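Local structure of multi-copper Oxidase CueO (Ochrobactrum, 6EVG) at residues A[218-224]-A[270-276]; A[231-236]-A[295-299]; A[241-245]-A[256-262]. The protein oxidises phenolic substrates, including lignin model compounds and lignosulfonate, as a laccase-like multicopper oxidase, probably passing the electrons to dioxygen through its copper sites. One frame throughout, in Å; residues are numbered along the deposited sequence.

Following the chain from its N terminus, strand 219-226 comes first, and interaction 1 closes a loop of 45 residues by pairing it with strand 269-275. Segment 231-236 lies inside that loop, but its partner 295-299 lies beyond it, so interactions 1 and 2 cross. Interaction 3 is a beta hairpin, 241-245 with 256-262, nested inside the loops of both others. Interactions 1 and 3 belong to one sheet, in which strands 269-275 and 243-248 are neighbours. Interaction 2 lies within the other sheet of this cupredoxin-like domain. Segment 256-262 runs from the first sheet to the second, where L262 pairs with V235 and R261 bridges to D295.

Interaction 1: A[218-224]-A[270-276]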
loop_
_atom_site.group_PDB
_atom_site.type_symbol
_atom_site.label_atom_id
_atom_site.label_comp_id
_atom_site.label_asym_id
_atom_site.label_seq_id
_atom_site.Cartn_x
_atom_site.Cartn_y
_atom_site.Cartn_z
ATOM N N SER A 218 13.659 -14.465 18.944
ATOM C CA SER A 218 14.662 -13.543 18.484
ATOM C C SER A 218 13.952 -12.292 17.929
ATOM O O SER A 218 12.736 -12.167 18.018
ATOM C CB SER A 218 15.576 -14.220 17.444
ATOM O OG SER A 218 14.851 -14.552 16.284
ATOM N N ILE A 219 14.738 -11.448 17.302
ATOM C CA ILE A 219 14.174 -10.241 16.629
ATOM C C ILE A 219 13.631 -10.656 15.264
ATOM O O ILE A 219 14.323 -11.283 14.440
ATOM C CB ILE A 219 15.275 -9.179 16.455
ATOM C CG1 ILE A 219 15.995 -8.797 17.707
ATOM C CG2 ILE A 219 14.680 -7.947 15.736
ATOM C CD1 ILE A 219 15.157 -8.258 18.724
ATOM N N VAL A 220 12.365 -10.291 15.024
ATOM C CA VAL A 220 11.655 -10.630 13.807
ATOM C C VAL A 220 11.245 -9.354 13.105
ATOM O O VAL A 220 10.741 -8.425 13.707
ATOM C CB VAL A 220 10.450 -11.520 14.156
ATOM C CG1 VAL A 220 9.512 -11.738 12.956
ATOM C CG2 VAL A 220 10.923 -12.842 14.704
ATOM N N ARG A 221 11.428 -9.350 11.778
ATOM C CA ARG A 221 11.008 -8.251 10.902
ATOM C C ARG A 221 9.646 -8.569 10.315
ATOM O O ARG A 221 9.481 -9.633 9.689
ATOM C CB ARG A 221 12.058 -8.098 9.826
ATOM C CG ARG A 221 11.893 -7.046 8.790
ATOM C CD ARG A 221 13.141 -7.179 7.821
ATOM N NE ARG A 221 13.249 -6.084 6.897
ATOM C CZ ARG A 221 14.307 -6.006 6.078
ATOM N NH1 ARG A 221 15.270 -6.950 6.154
ATOM N NH2 ARG A 221 14.383 -5.006 5.227
ATOM N N LEU A 222 8.701 -7.651 10.507
ATOM C CA LEU A 222 7.358 -7.768 9.916
ATOM C C LEU A 222 7.244 -6.641 8.913
ATOM O O LEU A 222 7.417 -5.464 9.224
ATOM C CB LEU A 222 6.280 -7.610 11.007
ATOM C CG LEU A 222 6.400 -8.585 12.197
ATOM C CD1 LEU A 222 5.367 -8.239 13.273
ATOM C CD2 LEU A 222 6.235 -10.023 11.754
ATOM N N ARG A 223 6.932 -7.016 7.656
ATOM C CA ARG A 223 6.778 -6.062 6.566
ATOM C C ARG A 223 5.274 -5.917 6.366
ATOM O O ARG A 223 4.612 -6.814 5.829
ATOM C CB ARG A 223 7.488 -6.520 5.322
ATOM C CG ARG A 223 8.977 -6.769 5.519
ATOM C CD ARG A 223 9.720 -6.801 4.236
ATOM N NE ARG A 223 11.042 -7.359 4.321
ATOM C CZ ARG A 223 12.080 -6.974 3.572
ATOM N NH1 ARG A 223 12.038 -5.819 2.904
ATOM N NH2 ARG A 223 13.110 -7.752 3.506
ATOM N N ILE A 224 4.700 -4.801 6.868
ATOM C CA ILE A 224 3.256 -4.647 7.006
ATOM C C ILE A 224 2.744 -3.709 5.890
ATOM O O ILE A 224 3.226 -2.610 5.725
ATOM C CB ILE A 224 2.874 -4.074 8.369
ATOM C CG1 ILE A 224 3.507 -4.935 9.517
ATOM C CG2 ILE A 224 1.349 -4.044 8.495
ATOM C CD1 ILE A 224 3.239 -4.380 10.918
ATOM N N TYR A 270 4.913 -0.288 6.395
ATOM C CA TYR A 270 5.908 -0.071 7.435
ATOM C C TYR A 270 6.610 -1.412 7.694
ATOM O O TYR A 270 5.955 -2.457 7.811
ATOM C CB TYR A 270 5.287 0.412 8.742
ATOM C CG TYR A 270 4.755 1.830 8.648
ATOM C CD1 TYR A 270 5.592 2.910 8.850
ATOM C CD2 TYR A 270 3.447 2.089 8.301
ATOM C CE1 TYR A 270 5.105 4.218 8.751
ATOM C CE2 TYR A 270 2.952 3.380 8.206
ATOM C CZ TYR A 270 3.800 4.424 8.421
ATOM O OH TYR A 270 3.353 5.753 8.273
ATOM N N GLU A 271 7.932 -1.336 7.840
ATOM C CA GLU A 271 8.710 -2.510 8.300
ATOM C C GLU A 271 9.061 -2.277 9.769
ATOM O O GLU A 271 9.580 -1.193 10.118
ATOM C CB GLU A 271 9.967 -2.695 7.483
ATOM C CG GLU A 271 9.754 -2.825 5.978
ATOM C CD GLU A 271 11.005 -3.133 5.213
ATOM O OE1 GLU A 271 11.777 -3.995 5.638
ATOM O OE2 GLU A 271 11.244 -2.467 4.200
ATOM N N VAL A 272 8.730 -3.263 10.598
ATOM C CA VAL A 272 8.948 -3.146 12.039
ATOM C C VAL A 272 9.698 -4.352 12.536
ATOM O O VAL A 272 9.621 -5.462 12.005
ATOM C CB VAL A 272 7.625 -2.998 12.772
ATOM C CG1 VAL A 272 6.862 -1.779 12.279
ATOM C CG2 VAL A 272 6.790 -4.242 12.785
ATOM N N LEU A 273 10.474 -4.134 13.600
ATOM C CA LEU A 273 11.135 -5.242 14.311
ATOM C C LEU A 273 10.446 -5.427 15.646
ATOM O O LEU A 273 10.238 -4.470 16.385
ATOM C CB LEU A 273 12.618 -4.945 14.516
ATOM C CG LEU A 273 13.454 -4.630 13.313
ATOM C CD1 LEU A 273 14.915 -4.485 13.617
ATOM C CD2 LEU A 273 13.284 -5.502 12.157
ATOM N N VAL A 274 10.191 -6.695 15.970
ATOM C CA VAL A 274 9.563 -7.089 17.219
ATOM C C VAL A 274 10.460 -8.137 17.866
ATOM O O VAL A 274 10.909 -9.054 17.220
ATOM C CB VAL A 274 8.128 -7.631 16.997
ATOM C CG1 VAL A 274 7.527 -8.140 18.310
ATOM C CG2 VAL A 274 7.251 -6.587 16.355
ATOM N N ASP A 275 10.723 -7.964 19.173
ATOM C CA ASP A 275 11.562 -8.905 19.918
ATOM C C ASP A 275 10.706 -9.987 20.521
ATOM O O ASP A 275 9.917 -9.724 21.426
ATOM C CB ASP A 275 12.349 -8.151 20.994
ATOM C CG ASP A 275 13.435 -9.009 21.636
ATOM O OD1 ASP A 275 13.533 -10.187 21.368
ATOM O OD2 ASP A 275 14.215 -8.383 22.382
ATOM N N PHE A 276 10.891 -11.233 20.058
ATOM C CA PHE A 276 10.180 -12.413 20.569
ATOM C C PHE A 276 11.033 -13.236 21.532
ATOM O O PHE A 276 10.659 -14.351 21.904
ATOM C CB PHE A 276 9.613 -13.236 19.406
ATOM C CG PHE A 276 8.475 -12.562 18.674
ATOM C CD1 PHE A 276 7.177 -12.572 19.167
ATOM C CD2 PHE A 276 8.687 -11.965 17.474
ATOM C CE1 PHE A 276 6.144 -11.974 18.432
ATOM C CE2 PHE A 276 7.644 -11.404 16.741
ATOM C CZ PHE A 276 6.397 -11.362 17.227
#
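E271 OE1 is gripped by two nitrogens of R221. NE and NH2 each donate to it at 2.8 Å, a side-on hold on a single oxygen. The NH2 bond uses the syn lone pair, while NE meets the oxygen nearly along its C-O axis. The guanidinium and carboxylate planes are only 11° apart. R221 reaches this position fully extended, with CG anti to the backbone N (chi1 -180°). R223 adds a second charge from over the carboxylate oxygen: its NH1 is 3.3 Å from E271 OE1, but no N-H points there. The two guanidinium groups overlap face to face, and the shared carboxylate probably offsets their like charges. R223 also bridges to D170, and R221 to D157.

Farther along this face, L273 CD2 lies 3.7 Å from R221 CB, and I219 CG2 rests against L273 CB. I219 CD1 reaches the D275 carboxylate carbon at 3.5 Å, while D275 OD1 bonds S277 OG. The contacts on the other face are apolar. V272 CG2 touches both L222 CB and I224 CD1, and L222 CD1 meets V274 CG2. V220 CG2 approaches the F276 ring at CD2 (3.7 Å).

The backbones form a regular antiparallel pair. V220, L222 and I224 are in hydrogen-bonded pairs with V274, V272 and Y270. The F276 N to S218 O bond extends the pairing beyond the strands.

Strands 219-226 and 269-275 are central in the sheet. Strand 170-178 flanks the first and strand 243-248 the second. I224, Y270 and V272 pack on strand 262-264 of the facing sheet, as in a cupredoxin-like beta sandwich.

Interaction 2: A[231-236]-A[295-299]; sequences RNFHVR and DLHLM
R236 and D295 join two strands of one sheet in a cupredoxin-like domain. Strands 233-237 and 295-303 are not direct neighbours: strand 282-287 runs between them. The segment axes stay 8.8 Å apart at their closest and lie 77° from each other. Side chains therefore make the whole contact.

The polar part is a salt bridge. R236 grips D295 OD2 side-on, with NE at 2.9 Å and NH2 at 3.0 Å. Both bonds are bent, with N-H...O angles of 140° from NE and 134° from NH2. The oxygen sits at the guanidinium edge, but NE meets it from above the carboxylate plane. R236 NH1 bonds N240, which fixes the far side of the group. D295 OD1 takes a second partner, R261, so this carboxylate is shared by two neighbouring arginines. A leucine in place of R236 would probably leave D295 OD2 without its two-nitrogen grip and N240 OD1 without this donor.

The apolar part centres on L298. Its CB points toward segment 231-236 and its two methyls divide the work. L298 CD1 meets V235 CG1, and the two side chains cross at about a right angle. L298 and M299 both face L284 in a classic beta bulge. L203 of strand 202-205 and L175 of strand 170-178 pack nearby, from the facing sheet. At the F233 ring, L298 CD2 comes obliquely to CE1, 4.0 Å away.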
loop_
_atom_site.group_PDB
_atom_site.type_symbol
_atom_site.label_atom_id
_atom_site.label_comp_id
_atom_site.label_asym_id
_atom_site.label_seq_id
_atom_site.Cartn_x
_atom_site.Cartn_y
_atom_site.Cartn_z
ATOM N N ARG A 231 -10.405 0.701 5.216
ATOM C CA ARG A 231 -10.142 0.621 6.645
ATOM C C ARG A 231 -8.728 1.073 6.956
ATOM O O ARG A 231 -7.773 0.608 6.307
ATOM C CB ARG A 231 -10.316 -0.803 7.115
ATOM C CG ARG A 231 -10.055 -1.041 8.587
ATOM C CD ARG A 231 -10.395 -2.442 9.039
ATOM N NE ARG A 231 -11.810 -2.727 9.029
ATOM C CZ ARG A 231 -12.647 -2.541 10.056
ATOM N NH1 ARG A 231 -12.189 -2.034 11.199
ATOM N NH2 ARG A 231 -13.911 -2.874 9.955
ATOM N N ASN A 232 -8.556 1.881 8.008
ATOM C CA ASN A 232 -7.260 2.169 8.605
ATOM C C ASN A 232 -7.032 1.184 9.744
ATOM O O ASN A 232 -7.954 0.869 10.524
ATOM C CB ASN A 232 -7.191 3.570 9.153
ATOM C CG ASN A 232 -7.412 4.611 8.086
ATOM O OD1 ASN A 232 -6.794 4.554 7.025
ATOM N ND2 ASN A 232 -8.296 5.582 8.357
ATOM N N PHE A 233 -5.801 0.660 9.848
ATOM C CA PHE A 233 -5.433 -0.193 10.952
ATOM C C PHE A 233 -4.615 0.603 11.940
ATOM O O PHE A 233 -3.850 1.486 11.567
ATOM C CB PHE A 233 -4.659 -1.435 10.458
ATOM C CG PHE A 233 -5.506 -2.357 9.649
ATOM C CD1 PHE A 233 -6.333 -3.280 10.211
ATOM C CD2 PHE A 233 -5.503 -2.270 8.242
ATOM C CE1 PHE A 233 -7.133 -4.122 9.468
ATOM C CE2 PHE A 233 -6.343 -3.068 7.490
ATOM C CZ PHE A 233 -7.139 -4.001 8.085
ATOM N N HIS A 234 -4.760 0.271 13.248
ATOM C CA HIS A 234 -4.042 0.973 14.302
ATOM C C HIS A 234 -3.546 -0.168 15.213
ATOM O O HIS A 234 -4.289 -0.585 16.120
ATOM C CB HIS A 234 -4.959 1.956 15.040
ATOM C CG HIS A 234 -5.685 2.911 14.160
ATOM N ND1 HIS A 234 -5.101 4.050 13.631
ATOM C CD2 HIS A 234 -6.958 2.878 13.713
ATOM C CE1 HIS A 234 -6.014 4.679 12.885
ATOM N NE2 HIS A 234 -7.151 3.990 12.931
ATOM N N VAL A 235 -2.358 -0.682 14.927
ATOM C CA VAL A 235 -1.980 -1.997 15.413
ATOM C C VAL A 235 -1.071 -1.956 16.616
ATOM O O VAL A 235 -0.142 -1.144 16.684
ATOM C CB VAL A 235 -1.365 -2.895 14.304
ATOM C CG1 VAL A 235 -2.294 -3.033 13.121
ATOM C CG2 VAL A 235 -0.031 -2.443 13.870
ATOM N N ARG A 236 -1.310 -2.864 17.541
ATOM C CA ARG A 236 -0.413 -3.085 18.684
ATOM C C ARG A 236 -0.289 -4.580 18.886
ATOM O O ARG A 236 -1.119 -5.358 18.415
ATOM C CB ARG A 236 -0.929 -2.407 19.992
ATOM C CG ARG A 236 -2.208 -3.023 20.525
ATOM C CD ARG A 236 -2.426 -2.664 21.981
ATOM N NE ARG A 236 -3.675 -3.155 22.491
ATOM C CZ ARG A 236 -3.924 -3.483 23.738
ATOM N NH1 ARG A 236 -2.963 -3.530 24.638
ATOM N NH2 ARG A 236 -5.142 -3.907 24.057
ATOM N N ASP A 295 -10.372 -2.888 20.573
ATOM C CA ASP A 295 -9.435 -3.685 19.761
ATOM C C ASP A 295 -10.094 -4.948 19.235
ATOM O O ASP A 295 -10.820 -5.664 19.942
ATOM C CB ASP A 295 -8.190 -4.034 20.588
ATOM C CG ASP A 295 -7.112 -2.981 20.550
ATOM O OD1 ASP A 295 -6.856 -2.452 19.469
ATOM O OD2 ASP A 295 -6.393 -2.771 21.612
ATOM N N LEU A 296 -9.751 -5.247 17.987
ATOM C CA LEU A 296 -10.138 -6.456 17.275
ATOM C C LEU A 296 -8.881 -7.305 17.019
ATOM O O LEU A 296 -7.805 -6.770 16.753
ATOM C CB LEU A 296 -10.787 -6.097 15.935
ATOM C CG LEU A 296 -12.012 -5.202 15.992
ATOM C CD1 LEU A 296 -12.477 -4.853 14.587
ATOM C CD2 LEU A 296 -13.112 -5.832 16.793
ATOM N N HIS A 297 -9.061 -8.619 17.060
ATOM C CA HIS A 297 -7.974 -9.560 16.815
ATOM C C HIS A 297 -7.616 -9.604 15.308
ATOM O O HIS A 297 -8.506 -9.760 14.453
ATOM C CB HIS A 297 -8.411 -10.947 17.247
ATOM C CG HIS A 297 -7.344 -11.976 17.156
ATOM N ND1 HIS A 297 -6.357 -12.119 18.098
ATOM C CD2 HIS A 297 -7.125 -12.926 16.216
ATOM C CE1 HIS A 297 -5.570 -13.124 17.718
ATOM N NE2 HIS A 297 -6.021 -13.636 16.593
ATOM N N LEU A 298 -6.325 -9.499 15.015
ATOM C CA LEU A 298 -5.800 -9.762 13.682
ATOM C C LEU A 298 -5.194 -11.144 13.536
ATOM O O LEU A 298 -5.527 -11.890 12.633
ATOM C CB LEU A 298 -4.786 -8.694 13.259
ATOM C CG LEU A 298 -5.420 -7.348 12.844
ATOM C CD1 LEU A 298 -4.386 -6.250 12.849
ATOM C CD2 LEU A 298 -5.979 -7.480 11.414
ATOM N N MET A 299 -4.219 -11.481 14.408
ATOM C CA MET A 299 -3.496 -12.729 14.301
ATOM C C MET A 299 -2.734 -13.001 15.586
ATOM O O MET A 299 -2.655 -12.104 16.450
ATOM C CB MET A 299 -2.519 -12.709 13.109
ATOM C CG MET A 299 -1.422 -11.689 13.253
ATOM S SD MET A 299 -0.174 -11.758 11.961
ATOM C CE MET A 299 0.610 -13.298 12.303
#

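Interaction 3: A[241-245]-A[256-262]; sequences RPLLV and PEPVERL
L243 and V259 face each other in an antiparallel hydrogen-bonded pair. The L243 N to V259 O bond is 2.9 Å long and nearly straight (173°). V259 N returns a bond to L243 O. V245 and E257 form the next such pair, with a longer return bond of 3.2 Å from E257 N to V245 O. P258, opposite L244, stands in the non-hydrogen-bonded position, where its lack of an N-H costs no bond across the pair. The strands belong to a beta hairpin, 243-248 with 251-259.

On the face of L244, prolines supply the hollow and a leucine fills it. L244 CG is anti to the backbone N (chi1 179°), and its CD1 bends across to the other strand. This methyl settles between P256 CB, at 3.7 Å, and P258 CD, at 4.0 Å, over the peptide link from E257 to P258. Beside it, the P242 and P258 rings meet through their CB atoms.

On the opposite face, V259 and L262 pack against V245 and L243. V245 CG2 is the bump here. It touches V259 CG2 at 4.0 Å and comes close to L262 CD1. L243 CD1 leans on L262 CB at 4.1 Å. L262 turns back toward the hairpin after the chain leaves the strand, so its side chain closes over both L243 and V245. At the open end of the hairpin, away from its turn, a water donates to both R241 O and E260 O, joining the two backbones beyond the last strand pair.

E257 OE1 bonds H456 from another part of the chain. Strand 251-259 is outermost in its sheet. Strand 243-248 lies next to strand 269-275, where V272 and V274 pack against V245 and L243, and L262 pairs with V235 in the facing sheet.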
loop_
_atom_site.group_PDB
_atom_site.type_symbol
_atom_site.label_atom_id
_atom_site.label_comp_id
_atom_site.label_asym_id
_atom_site.label_seq_id
_atom_site.Cartn_x
_atom_site.Cartn_y
_atom_site.Cartn_z
ATOM N N ARG A 241 4.299 -4.717 23.657
ATOM C CA ARG A 241 5.732 -4.654 23.363
ATOM C C ARG A 241 5.981 -3.743 22.187
ATOM O O ARG A 241 5.161 -3.591 21.277
ATOM C CB ARG A 241 6.312 -6.055 23.184
ATOM C CG ARG A 241 5.885 -6.755 21.916
ATOM C CD ARG A 241 6.484 -8.152 21.805
ATOM N NE ARG A 241 5.845 -9.040 22.767
ATOM C CZ ARG A 241 6.193 -10.280 22.912
ATOM N NH1 ARG A 241 7.184 -10.776 22.164
ATOM N NH2 ARG A 241 5.502 -11.028 23.728
ATOM N N PRO A 242 7.145 -3.104 22.164
ATOM C CA PRO A 242 7.390 -2.093 21.136
ATOM C C PRO A 242 7.510 -2.695 19.737
ATOM O O PRO A 242 8.041 -3.805 19.551
ATOM C CB PRO A 242 8.729 -1.461 21.567
ATOM C CG PRO A 242 9.252 -2.285 22.581
ATOM C CD PRO A 242 8.224 -3.139 23.167
ATOM N N LEU A 243 7.039 -1.922 18.786
ATOM C CA LEU A 243 7.235 -2.138 17.361
ATOM C C LEU A 243 8.326 -1.178 16.929
ATOM O O LEU A 243 8.075 0.050 16.910
ATOM C CB LEU A 243 5.965 -1.968 16.565
ATOM C CG LEU A 243 4.673 -2.655 17.091
ATOM C CD1 LEU A 243 3.512 -2.203 16.225
ATOM C CD2 LEU A 243 4.811 -4.085 17.449
ATOM N N LEU A 244 9.519 -1.670 16.614
ATOM C CA LEU A 244 10.602 -0.788 16.232
ATOM C C LEU A 244 10.484 -0.500 14.718
ATOM O O LEU A 244 10.763 -1.373 13.904
ATOM C CB LEU A 244 11.965 -1.381 16.566
ATOM C CG LEU A 244 13.165 -0.503 16.150
ATOM C CD1 LEU A 244 13.200 0.791 16.957
ATOM C CD2 LEU A 244 14.428 -1.279 16.344
ATOM N N VAL A 245 10.042 0.709 14.377
ATOM C CA VAL A 245 9.824 1.011 12.954
ATOM C C VAL A 245 11.152 1.357 12.313
ATOM O O VAL A 245 11.828 2.313 12.736
ATOM C CB VAL A 245 8.819 2.159 12.772
ATOM C CG1 VAL A 245 8.588 2.310 11.257
ATOM C CG2 VAL A 245 7.519 1.904 13.482
ATOM N N PRO A 256 15.634 4.568 13.703
ATOM C CA PRO A 256 14.444 3.734 13.971
ATOM C C PRO A 256 13.770 4.141 15.283
ATOM O O PRO A 256 14.442 4.425 16.327
ATOM C CB PRO A 256 14.999 2.333 14.059
ATOM C CG PRO A 256 16.150 2.337 13.084
ATOM C CD PRO A 256 16.750 3.766 13.186
ATOM N N GLU A 257 12.441 4.089 15.298
ATOM C CA GLU A 257 11.644 4.563 16.391
ATOM C C GLU A 257 10.744 3.478 16.932
ATOM O O GLU A 257 9.959 2.945 16.185
ATOM C CB GLU A 257 10.744 5.732 15.885
ATOM C CG GLU A 257 9.903 6.338 17.038
ATOM C CD GLU A 257 8.808 7.315 16.628
ATOM O OE1 GLU A 257 8.456 7.437 15.443
ATOM O OE2 GLU A 257 8.229 7.927 17.555
ATOM N N PRO A 258 10.773 3.189 18.266
ATOM C CA PRO A 258 9.774 2.286 18.826
ATOM C C PRO A 258 8.451 2.958 18.995
ATOM O O PRO A 258 8.379 4.099 19.519
ATOM C CB PRO A 258 10.384 1.857 20.164
ATOM C CG PRO A 258 11.244 3.016 20.528
ATOM C CD PRO A 258 11.715 3.704 19.273
ATOM N N VAL A 259 7.406 2.288 18.593
ATOM C CA VAL A 259 6.054 2.750 18.842
ATOM C C VAL A 259 5.270 1.649 19.540
ATOM O O VAL A 259 5.557 0.473 19.373
ATOM C CB VAL A 259 5.334 3.242 17.610
ATOM C CG1 VAL A 259 6.093 4.355 16.895
ATOM C CG2 VAL A 259 5.072 2.149 16.677
ATOM N N GLU A 260 4.314 2.061 20.373
ATOM C CA GLU A 260 3.434 1.075 21.017
ATOM C C GLU A 260 2.220 0.729 20.195
ATOM O O GLU A 260 1.612 -0.338 20.424
ATOM C CB GLU A 260 3.059 1.547 22.416
ATOM C CG GLU A 260 4.245 1.790 23.328
ATOM C CD GLU A 260 3.764 2.191 24.715
ATOM O OE1 GLU A 260 3.490 3.415 24.921
ATOM O OE2 GLU A 260 3.602 1.280 25.528
ATOM N N ARG A 261 1.821 1.617 19.275
ATOM C CA ARG A 261 0.674 1.356 18.396
ATOM C C ARG A 261 1.004 2.105 17.095
ATOM O O ARG A 261 1.583 3.172 17.139
ATOM C CB ARG A 261 -0.651 1.799 18.998
ATOM C CG ARG A 261 -1.846 1.337 18.138
ATOM C CD ARG A 261 -3.136 1.717 18.699
ATOM N NE ARG A 261 -3.478 1.035 19.952
ATOM C CZ ARG A 261 -4.344 0.019 20.055
ATOM N NH1 ARG A 261 -4.782 -0.625 18.980
ATOM N NH2 ARG A 261 -4.771 -0.368 21.249
ATOM N N LEU A 262 0.743 1.473 15.971
ATOM C CA LEU A 262 1.144 1.967 14.646
ATOM C C LEU A 262 -0.059 2.101 13.711
ATOM O O LEU A 262 -0.771 1.147 13.491
ATOM C CB LEU A 262 2.151 0.992 14.053
ATOM C CG LEU A 262 2.578 1.271 12.587
ATOM C CD1 LEU A 262 3.342 2.591 12.485
ATOM C CD2 LEU A 262 3.473 0.136 12.135
HETATM O O HOH W 1 2.428 -3.012 20.940
#